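Local coordinates for protein malic enzyme (Entamoeba histolytica, PDB 3NV9) that probably catalyses the oxidative decarboxylation of malate to pyruvate with NADP or NAD as electron acceptor, as malic enzymes do, at residues Arg183-Pro189 / Ala375-Thr379; Pro329-Pro335 / Thr348-Phe353; Asn355-Val361 / Asp402-Met408. All coordinates share one frame; numbering follows the deposited sequence.

Contact 1 (Arg183-Pro189 / Ala375-Thr379). With SO4 (sulfate ion), chain C; SO4 (sulfate ion), chain I.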
loop_
_atom_site.group_PDB
_atom_site.type_symbol
_atom_site.label_atom_id
_atom_site.label_comp_id
_atom_site.label_asym_id
_atom_site.label_seq_id
_atom_site.Cartn_x
_atom_site.Cartn_y
_atom_site.Cartn_z
ATOM N N ARG A 183 -9.098 -9.090 -16.331
ATOM C CA ARG A 183 -10.006 -8.020 -16.680
ATOM C C ARG A 183 -11.477 -8.485 -16.685
ATOM O O ARG A 183 -12.374 -7.696 -16.504
ATOM C CB ARG A 183 -9.570 -7.344 -17.984
ATOM C CG ARG A 183 -10.191 -7.842 -19.232
ATOM C CD ARG A 183 -9.433 -7.240 -20.382
ATOM N NE ARG A 183 -9.750 -5.816 -20.581
ATOM C CZ ARG A 183 -10.400 -5.340 -21.652
ATOM N NH1 ARG A 183 -10.803 -6.192 -22.596
ATOM N NH2 ARG A 183 -10.643 -4.027 -21.789
ATOM N N GLU A 184 -11.706 -9.787 -16.836
ATOM C CA GLU A 184 -13.063 -10.326 -16.904
ATOM C C GLU A 184 -13.501 -10.801 -15.563
ATOM O O GLU A 184 -14.684 -10.619 -15.193
ATOM C CB GLU A 184 -13.184 -11.413 -17.982
ATOM C CG GLU A 184 -12.920 -10.846 -19.400
ATOM C CD GLU A 184 -13.907 -9.702 -19.814
ATOM O OE1 GLU A 184 -15.038 -9.603 -19.242
ATOM O OE2 GLU A 184 -13.538 -8.906 -20.724
ATOM N N SER A 185 -12.565 -11.340 -14.781
ATOM C CA SER A 185 -12.965 -11.878 -13.483
ATOM C C SER A 185 -13.053 -10.922 -12.309
ATOM O O SER A 185 -13.766 -11.235 -11.349
ATOM C CB SER A 185 -12.137 -13.114 -13.078
ATOM O OG SER A 185 -10.756 -12.909 -13.226
ATOM N N CYS A 186 -12.294 -9.814 -12.317
ATOM C CA CYS A 186 -12.240 -8.974 -11.121
ATOM C C CYS A 186 -13.378 -7.979 -11.168
ATOM O O CYS A 186 -13.855 -7.664 -12.228
ATOM C CB CYS A 186 -10.868 -8.294 -10.994
ATOM S SG CYS A 186 -9.499 -9.496 -10.720
ATOM N N ASP A 187 -13.820 -7.520 -10.010
ATOM C CA ASP A 187 -14.947 -6.604 -9.866
ATOM C C ASP A 187 -14.513 -5.110 -9.882
ATOM O O ASP A 187 -15.339 -4.199 -9.739
ATOM C CB ASP A 187 -15.765 -6.965 -8.612
ATOM C CG ASP A 187 -16.688 -8.234 -8.827
ATOM O OD1 ASP A 187 -17.054 -8.593 -9.997
ATOM O OD2 ASP A 187 -17.055 -8.890 -7.816
ATOM N N ILE A 188 -13.209 -4.911 -10.059
ATOM C CA ILE A 188 -12.541 -3.644 -10.352
ATOM C C ILE A 188 -11.847 -3.737 -11.731
ATOM O O ILE A 188 -11.618 -4.823 -12.249
ATOM C CB ILE A 188 -11.500 -3.227 -9.274
ATOM C CG1 ILE A 188 -10.392 -4.282 -9.147
ATOM C CG2 ILE A 188 -12.200 -2.970 -7.958
ATOM C CD1 ILE A 188 -9.311 -3.978 -8.099
ATOM N N PRO A 189 -11.573 -2.584 -12.355
ATOM C CA PRO A 189 -10.801 -2.537 -13.584
ATOM C C PRO A 189 -9.340 -2.991 -13.423
ATOM O O PRO A 189 -8.634 -2.523 -12.510
ATOM C CB PRO A 189 -10.816 -1.034 -13.957
ATOM C CG PRO A 189 -11.009 -0.347 -12.682
ATOM C CD PRO A 189 -11.995 -1.243 -11.932
ATOM N N ALA A 375 -15.328 2.670 -14.038
ATOM C CA ALA A 375 -15.290 1.815 -15.196
ATOM C C ALA A 375 -14.877 0.422 -14.789
ATOM O O ALA A 375 -13.982 0.213 -13.928
ATOM C CB ALA A 375 -14.360 2.333 -16.275
ATOM N N ARG A 376 -15.532 -0.523 -15.437
ATOM C CA ARG A 376 -15.325 -1.952 -15.202
ATOM C C ARG A 376 -14.044 -2.414 -15.853
ATOM O O ARG A 376 -13.363 -3.271 -15.308
ATOM C CB ARG A 376 -16.505 -2.761 -15.768
ATOM C CG ARG A 376 -17.842 -2.550 -15.031
ATOM C CD ARG A 376 -18.915 -3.362 -15.812
ATOM N NE ARG A 376 -20.271 -2.924 -15.563
ATOM C CZ ARG A 376 -21.015 -3.349 -14.539
ATOM N NH1 ARG A 376 -20.515 -4.215 -13.649
ATOM N NH2 ARG A 376 -22.273 -2.902 -14.399
ATOM N N LYS A 377 -13.701 -1.834 -16.989
ATOM C CA LYS A 377 -12.555 -2.269 -17.799
ATOM C C LYS A 377 -11.920 -1.008 -18.366
ATOM O O LYS A 377 -12.637 -0.017 -18.512
ATOM C CB LYS A 377 -13.052 -3.085 -19.003
ATOM C CG LYS A 377 -13.508 -4.509 -18.678
ATOM C CD LYS A 377 -14.582 -5.105 -19.697
ATOM C CE LYS A 377 -14.415 -4.552 -21.121
ATOM N NZ LYS A 377 -15.467 -5.126 -22.017
ATOM N N ILE A 378 -10.624 -1.042 -18.731
ATOM C CA ILE A 378 -10.066 0.034 -19.526
ATOM C C ILE A 378 -10.199 -0.416 -20.942
ATOM O O ILE A 378 -9.511 -1.349 -21.363
ATOM C CB ILE A 378 -8.552 0.433 -19.241
ATOM C CG1 ILE A 378 -8.235 0.816 -17.771
ATOM C CG2 ILE A 378 -8.162 1.598 -20.076
ATOM C CD1 ILE A 378 -9.295 1.533 -16.973
ATOM N N THR A 379 -11.062 0.256 -21.721
ATOM C CA THR A 379 -11.267 -0.187 -23.122
ATOM C C THR A 379 -10.244 0.489 -23.985
ATOM O O THR A 379 -9.630 1.453 -23.544
ATOM C CB THR A 379 -12.656 0.181 -23.653
ATOM O OG1 THR A 379 -12.754 1.602 -23.643
ATOM C CG2 THR A 379 -13.729 -0.429 -22.758
HETATM S S SO4 C . -12.264 -3.717 -25.374
HETATM O O1 SO4 C . -13.236 -3.923 -26.420
HETATM O O2 SO4 C . -12.983 -3.483 -24.124
HETATM O O3 SO4 C . -11.435 -4.909 -25.244
HETATM O O4 SO4 C . -11.360 -2.667 -25.775
HETATM S S SO4 I . -21.873 -3.838 -10.770
HETATM O O1 SO4 I . -22.247 -2.799 -11.734
HETATM O O2 SO4 I . -22.736 -3.674 -9.599
HETATM O O3 SO4 I . -22.055 -5.163 -11.361
HETATM O O4 SO4 I . -20.475 -3.721 -10.364
HETATM O O HOH W 1 -9.107 -3.542 -18.765
HETATM O O HOH W 2 -11.477 -5.360 -15.099
#

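Contact 2 (Pro329-Pro335 / Thr348-Phe353). With NA (sodium ion), chain J.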
loop_
_atom_site.group_PDB
_atom_site.type_symbol
_atom_site.label_atom_id
_atom_site.label_comp_id
_atom_site.label_asym_id
_atom_site.label_seq_id
_atom_site.Cartn_x
_atom_site.Cartn_y
_atom_site.Cartn_z
ATOM N N PRO A 329 16.780 1.929 -20.163
ATOM C CA PRO A 329 17.124 3.362 -19.904
ATOM C C PRO A 329 17.857 4.011 -21.071
ATOM O O PRO A 329 17.953 5.233 -21.131
ATOM C CB PRO A 329 17.995 3.297 -18.640
ATOM C CG PRO A 329 18.712 1.980 -18.738
ATOM C CD PRO A 329 17.723 1.017 -19.489
ATOM N N VAL A 330 18.365 3.197 -22.004
ATOM C CA VAL A 330 19.012 3.719 -23.216
ATOM C C VAL A 330 18.129 3.436 -24.434
ATOM O O VAL A 330 17.808 2.290 -24.686
ATOM C CB VAL A 330 20.399 3.073 -23.412
ATOM C CG1 VAL A 330 21.103 3.689 -24.617
ATOM C CG2 VAL A 330 21.227 3.230 -22.173
ATOM N N PRO A 331 17.706 4.469 -25.186
ATOM C CA PRO A 331 16.951 4.134 -26.410
ATOM C C PRO A 331 17.760 3.408 -27.504
ATOM O O PRO A 331 18.993 3.428 -27.523
ATOM C CB PRO A 331 16.575 5.486 -26.963
ATOM C CG PRO A 331 17.732 6.344 -26.542
ATOM C CD PRO A 331 17.995 5.900 -25.122
ATOM N N GLU A 332 17.044 2.806 -28.429
ATOM C CA GLU A 332 17.659 2.010 -29.476
ATOM C C GLU A 332 18.730 2.783 -30.253
ATOM O O GLU A 332 19.676 2.193 -30.754
ATOM C CB GLU A 332 16.556 1.501 -30.400
ATOM C CG GLU A 332 15.657 0.493 -29.720
ATOM C CD GLU A 332 14.445 1.119 -29.005
ATOM O OE1 GLU A 332 14.502 2.289 -28.508
ATOM O OE2 GLU A 332 13.432 0.384 -28.902
ATOM N N ILE A 333 18.550 4.085 -30.370
ATOM C CA ILE A 333 19.506 4.944 -30.991
ATOM C C ILE A 333 19.294 6.293 -30.313
ATOM O O ILE A 333 18.179 6.613 -29.939
ATOM C CB ILE A 333 19.338 5.039 -32.563
ATOM C CG1 ILE A 333 20.677 5.367 -33.211
ATOM C CG2 ILE A 333 18.323 6.135 -32.962
ATOM C CD1 ILE A 333 20.612 5.679 -34.735
ATOM N N TYR A 334 20.344 7.082 -30.117
ATOM C CA TYR A 334 20.138 8.370 -29.453
ATOM C C TYR A 334 19.605 9.403 -30.451
ATOM O O TYR A 334 19.877 9.313 -31.641
ATOM C CB TYR A 334 21.425 8.911 -28.787
ATOM C CG TYR A 334 21.836 8.251 -27.475
ATOM C CD1 TYR A 334 22.986 7.437 -27.413
ATOM C CD2 TYR A 334 21.107 8.478 -26.277
ATOM C CE1 TYR A 334 23.408 6.858 -26.227
ATOM C CE2 TYR A 334 21.509 7.901 -25.049
ATOM C CZ TYR A 334 22.670 7.095 -25.048
ATOM O OH TYR A 334 23.115 6.548 -23.889
ATOM N N PRO A 335 18.836 10.382 -29.959
ATOM C CA PRO A 335 18.265 11.442 -30.810
ATOM C C PRO A 335 19.273 12.089 -31.768
ATOM O O PRO A 335 18.954 12.239 -32.948
ATOM C CB PRO A 335 17.748 12.480 -29.783
ATOM C CG PRO A 335 17.357 11.620 -28.563
ATOM C CD PRO A 335 18.249 10.365 -28.598
ATOM N N THR A 348 11.881 9.548 -27.450
ATOM C CA THR A 348 12.351 8.449 -26.601
ATOM C C THR A 348 11.446 8.316 -25.380
ATOM O O THR A 348 10.491 9.077 -25.196
ATOM C CB THR A 348 13.859 8.623 -26.140
ATOM O OG1 THR A 348 13.956 9.507 -25.042
ATOM C CG2 THR A 348 14.747 9.139 -27.219
ATOM N N GLY A 349 11.760 7.348 -24.544
ATOM C CA GLY A 349 11.077 7.142 -23.272
ATOM C C GLY A 349 11.580 8.026 -22.147
ATOM O O GLY A 349 11.012 8.021 -21.073
ATOM N N ARG A 350 12.599 8.827 -22.394
ATOM C CA ARG A 350 13.291 9.588 -21.343
ATOM C C ARG A 350 12.885 11.056 -21.254
ATOM O O ARG A 350 12.660 11.699 -22.278
ATOM C CB ARG A 350 14.816 9.513 -21.576
ATOM C CG ARG A 350 15.347 8.128 -21.464
ATOM C CD ARG A 350 16.769 7.940 -21.990
ATOM N NE ARG A 350 17.703 8.855 -21.351
ATOM C CZ ARG A 350 19.027 8.685 -21.291
ATOM N NH1 ARG A 350 19.609 7.579 -21.774
ATOM N NH2 ARG A 350 19.770 9.595 -20.675
ATOM N N GLY A 351 12.860 11.614 -20.042
ATOM C CA GLY A 351 12.626 13.056 -19.877
ATOM C C GLY A 351 13.845 13.943 -20.003
ATOM O O GLY A 351 13.757 15.151 -19.794
ATOM N N ASP A 352 15.013 13.358 -20.320
ATOM C CA ASP A 352 16.195 14.174 -20.509
ATOM C C ASP A 352 16.509 14.452 -21.973
ATOM O O ASP A 352 17.544 15.109 -22.287
ATOM C CB ASP A 352 17.406 13.650 -19.733
ATOM C CG ASP A 352 17.842 12.257 -20.171
ATOM O OD1 ASP A 352 17.021 11.356 -20.450
ATOM O OD2 ASP A 352 19.056 12.051 -20.167
ATOM N N PHE A 353 15.622 13.972 -22.845
ATOM C CA PHE A 353 15.637 14.286 -24.283
ATOM C C PHE A 353 14.296 14.846 -24.625
ATOM O O PHE A 353 13.340 14.556 -23.938
ATOM C CB PHE A 353 15.880 13.038 -25.156
ATOM C CG PHE A 353 17.239 12.459 -24.982
ATOM C CD1 PHE A 353 18.367 13.206 -25.288
ATOM C CD2 PHE A 353 17.404 11.167 -24.456
ATOM C CE1 PHE A 353 19.690 12.681 -25.053
ATOM C CE2 PHE A 353 18.722 10.606 -24.233
ATOM C CZ PHE A 353 19.864 11.374 -24.553
HETATM NA NA NA J . 12.404 11.701 -25.000
#

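Contact 3 (Asn355-Val361 / Asp402-Met408)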
loop_
_atom_site.group_PDB
_atom_site.type_symbol
_atom_site.label_atom_id
_atom_site.label_comp_id
_atom_site.label_asym_id
_atom_site.label_seq_id
_atom_site.Cartn_x
_atom_site.Cartn_y
_atom_site.Cartn_z
ATOM N N ASN A 355 10.624 15.221 -26.429
ATOM C CA ASN A 355 9.533 14.387 -26.922
ATOM C C ASN A 355 9.466 13.093 -26.134
ATOM O O ASN A 355 9.703 12.013 -26.658
ATOM C CB ASN A 355 9.660 14.133 -28.446
ATOM C CG ASN A 355 9.687 15.448 -29.290
ATOM O OD1 ASN A 355 8.893 16.381 -29.068
ATOM N ND2 ASN A 355 10.566 15.483 -30.292
ATOM N N GLN A 356 9.175 13.207 -24.840
ATOM C CA GLN A 356 9.127 12.011 -23.989
ATOM C C GLN A 356 7.820 11.321 -24.217
ATOM O O GLN A 356 6.760 11.772 -23.734
ATOM C CB GLN A 356 9.313 12.300 -22.494
ATOM C CG GLN A 356 9.153 10.995 -21.650
ATOM C CD GLN A 356 9.557 11.132 -20.186
ATOM O OE1 GLN A 356 10.009 10.161 -19.558
ATOM N NE2 GLN A 356 9.425 12.327 -19.645
ATOM N N VAL A 357 7.911 10.214 -24.933
ATOM C CA VAL A 357 6.769 9.419 -25.246
ATOM C C VAL A 357 6.852 8.253 -24.285
ATOM O O VAL A 357 7.603 7.266 -24.541
ATOM C CB VAL A 357 6.860 8.998 -26.698
ATOM C CG1 VAL A 357 5.865 7.863 -27.031
ATOM C CG2 VAL A 357 6.624 10.216 -27.580
ATOM N N ASN A 358 6.131 8.386 -23.162
ATOM C CA ASN A 358 6.211 7.461 -22.022
ATOM C C ASN A 358 4.808 7.420 -21.381
ATOM O O ASN A 358 4.145 8.495 -21.284
ATOM C CB ASN A 358 7.242 7.977 -20.989
ATOM C CG ASN A 358 7.579 6.950 -19.902
ATOM O OD1 ASN A 358 6.751 6.625 -18.994
ATOM N ND2 ASN A 358 8.819 6.406 -19.986
ATOM N N ASN A 359 4.363 6.238 -20.942
ATOM C CA ASN A 359 3.056 6.127 -20.310
ATOM C C ASN A 359 2.744 7.066 -19.092
ATOM O O ASN A 359 1.586 7.250 -18.773
ATOM C CB ASN A 359 2.692 4.670 -19.996
ATOM C CG ASN A 359 3.742 3.935 -19.131
ATOM O OD1 ASN A 359 4.230 4.472 -18.159
ATOM N ND2 ASN A 359 4.038 2.653 -19.481
ATOM N N SER A 360 3.779 7.601 -18.425
ATOM C CA SER A 360 3.622 8.481 -17.294
ATOM C C SER A 360 2.795 9.703 -17.666
ATOM O O SER A 360 2.249 10.389 -16.827
ATOM C CB SER A 360 5.002 8.957 -16.799
ATOM O OG SER A 360 5.711 9.674 -17.815
ATOM N N VAL A 361 2.692 9.942 -18.948
ATOM C CA VAL A 361 1.923 11.038 -19.473
ATOM C C VAL A 361 0.484 10.619 -19.959
ATOM O O VAL A 361 -0.279 11.431 -20.518
ATOM C CB VAL A 361 2.898 11.818 -20.432
ATOM C CG1 VAL A 361 2.591 11.716 -21.835
ATOM C CG2 VAL A 361 3.184 13.208 -19.902
ATOM N N ASP A 402 10.549 19.501 -31.941
ATOM C CA ASP A 402 11.131 19.200 -30.657
ATOM C C ASP A 402 10.189 19.261 -29.469
ATOM O O ASP A 402 10.636 19.246 -28.323
ATOM C CB ASP A 402 12.309 20.107 -30.369
ATOM C CG ASP A 402 13.449 19.895 -31.342
ATOM O OD1 ASP A 402 13.734 18.740 -31.778
ATOM O OD2 ASP A 402 14.057 20.926 -31.675
ATOM N N ASN A 403 8.893 19.345 -29.729
ATOM C CA ASN A 403 7.960 19.273 -28.631
ATOM C C ASN A 403 6.601 18.876 -29.161
ATOM O O ASN A 403 5.791 19.753 -29.473
ATOM C CB ASN A 403 7.914 20.584 -27.875
ATOM C CG ASN A 403 7.095 20.464 -26.609
ATOM O OD1 ASN A 403 6.260 19.558 -26.494
ATOM N ND2 ASN A 403 7.343 21.353 -25.631
ATOM N N ILE A 404 6.362 17.557 -29.251
ATOM C CA ILE A 404 5.171 17.005 -29.933
ATOM C C ILE A 404 4.052 16.514 -28.997
ATOM O O ILE A 404 2.989 16.096 -29.471
ATOM C CB ILE A 404 5.548 15.796 -30.845
ATOM C CG1 ILE A 404 6.010 14.583 -30.003
ATOM C CG2 ILE A 404 6.661 16.182 -31.904
ATOM C CD1 ILE A 404 6.284 13.330 -30.888
ATOM N N ILE A 405 4.279 16.571 -27.685
ATOM C CA ILE A 405 3.438 15.791 -26.741
ATOM C C ILE A 405 3.464 16.513 -25.400
ATOM O O ILE A 405 4.403 17.202 -25.102
ATOM C CB ILE A 405 4.034 14.344 -26.570
ATOM C CG1 ILE A 405 3.125 13.426 -25.764
ATOM C CG2 ILE A 405 5.382 14.396 -25.858
ATOM C CD1 ILE A 405 3.272 11.945 -26.141
ATOM N N GLY A 406 2.458 16.355 -24.571
ATOM C CA GLY A 406 2.506 17.002 -23.258
ATOM C C GLY A 406 3.486 16.312 -22.334
ATOM O O GLY A 406 3.747 15.091 -22.459
ATOM N N THR A 407 3.985 17.070 -21.373
ATOM C CA THR A 407 5.060 16.610 -20.514
ATOM C C THR A 407 4.517 16.444 -19.074
ATOM O O THR A 407 3.390 16.898 -18.762
ATOM C CB THR A 407 6.285 17.595 -20.542
ATOM O OG1 THR A 407 6.124 18.624 -19.531
ATOM C CG2 THR A 407 6.458 18.230 -21.948
ATOM N N MET A 408 5.308 15.763 -18.253
ATOM C CA MET A 408 4.974 15.517 -16.865
ATOM C C MET A 408 4.979 16.794 -16.019
ATOM O O MET A 408 4.393 16.830 -14.918
ATOM C CB MET A 408 5.910 14.482 -16.218
ATOM C CG MET A 408 5.873 13.129 -16.872
ATOM S SD MET A 408 6.752 11.969 -15.806
ATOM C CE MET A 408 8.481 12.295 -16.296
HETATM O O HOH W 3 9.836 17.840 -25.830
HETATM O O HOH W 4 6.225 13.908 -22.225
#

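Contact 1 (Arg183-Pro189 / Ala375-Thr379)
The aliphatic part of Lys377 lies over one face of the Arg183 guanidinium, its CG 4.0 Å above the plane and set toward the rim. The bend in the Arg183 chain at chi3 (-75°) swings that flat group across to the 375-379 loop, where the partners gather round its edge. NH2 donates to Ile378 O at 2.9 Å, a weak bond because the angle at the hydrogen is only 128°; Gln196 NE2 supplements it by donating to the same oxygen. NH1 reaches O3 of a sulfate at 3.0 Å and rather straighter (154°). From NE a bond runs to a water that also accepts from Ile378 N, which links that backbone nitrogen to Arg183 through solvent.

Deeper in, Pro189 packs its ring against backbone oxygens: CD lies 3.2 Å from Ala375 O, and Pro189 CA makes a C-H...O contact to Arg376 O at the same 3.2 Å. Pro189 CB also meets CD1 of Ile378, an apolar contact. A second water bridges Arg183 O and Arg376 O near the end of helix 174-185. Pro189 continues into strand 190-192, while Thr379 N-caps helix 380-396, its OG1 also bonded to Asp428; the contact thus joins a helix-strand turn to a helix start.

Arg376 leans the other way, its extended chain carrying NH1 to O3 of a second sulfate at 2.9 Å, an anion also bonded by Arg432. The first sulfate takes a further bond from Asp380 N. Basic side chains and a helix N-terminus therefore make this partly exposed surface attractive to anions; the sulfates probably come from the crystallisation liquor, and Glu184 near Lys377 may offset some of the positive charge.

Contact 2 (Pro329-Pro335 / Thr348-Phe353)
Pro331 and Thr348 bring the two irregular backbones closest, with 6.3 Å between Pro331 CA and Thr348 CA. The gap widens to 7.5 Å between Pro329 CA and Arg350 CA, where a cis peptide precedes the proline, and Pro335 faces Phe353 at the far end. Pro335 CG sits over one face of the Phe353 ring, 4.0 Å from its centroid, a CH-pi contact, while Thr348 CG2 touches the same proline. Tyr334 meets the CZ corner of Phe353 obliquely, the two ring planes 61° apart.

Arg350 bends at chi3 (55°), which lays its guanidinium with Phe353 CE2 over the centre of one face. Side-on, NE and NH2 grip Asp352 OD1 and OD2, at 2.7 Å and 2.6 Å respectively; both carboxylate oxygens use their syn lone pairs. The remaining nitrogen, NH1, gives a weak bond to Pro329 O and also bonds Thr29 OG1 of helix 21-43. Thr348 OG1 accepts from Arg350 N in an ST turn and, with Arg350 O and Pro354 O, binds sodium. The pairing with Asp352 probably balances the arginine's charge, and the salt bridge and the sodium, bound by neutral oxygens, are both consistent with a well-ordered loop.

Contact 3 (Asn355-Val361 / Asp402-Met408)
Asn355 has left-handed backbone angles (phi 64°, psi 64°) and works its side-chain amide into the turn at Asp402-Ile404. OD1 accepts from Ile404 N at 2.8 Å, the donor tilted 28° from the carbonyl plane, and the Asn355 and Ile404 side chains cross at about a right angle. ND2 donates to Pro401 O and Val346 O, so both ends of the buried amide are engaged and its rotation is fixed. Water bridges carry the pairing on: one joins Asn355 N to Asp402 O, another Gln356 O to Gly406 O.

Beyond Asn355, branched side chains pack against backbone and one another. Ile405 places CG2 3.6 Å from Gln356 O and makes an apolar contact through CD1, 4.0 Å from Val357 CG2. Val361, whose placing is less certain, leans on Gly406. Met408, bent at chi3, sets SD 3.2 Å from Ser360 OG; Ser360 N in turn bonds Asn358 OD1 in an Asx turn.

Around the contact, Ile404 and Val357 pack between helix 193-213 and strand 345-348, and Ser360 and Met408 rest on Leu123 of helix 114-128. Tyr65 of the second subunit bonds Asn358 OD1, and the loop pair leads into helices 363-372 and 413-428.

In the fold
Contacts 2 and 3 form one continuous unit: their centres are 12 Å apart, and Thr348 O lies 2.8 Å from Val357 N in a probable backbone hydrogen bond. Gly349 O probably also bonds Asn358 ND2, and the Gln356 side chain comes within about 4 Å of the sodium ion of contact 2. The metal-bound loop and the buried contact next to it both touch the second subunit, so they share the dimer interface. Contacts 1 and 2 lie on opposite sides of the chain's centre, their centres about 33 Å apart; contact 1 is about 27 Å, centre to centre, from contact 3. Along the chain, helix 363-372 follows 355-361 and precedes loop 375-379.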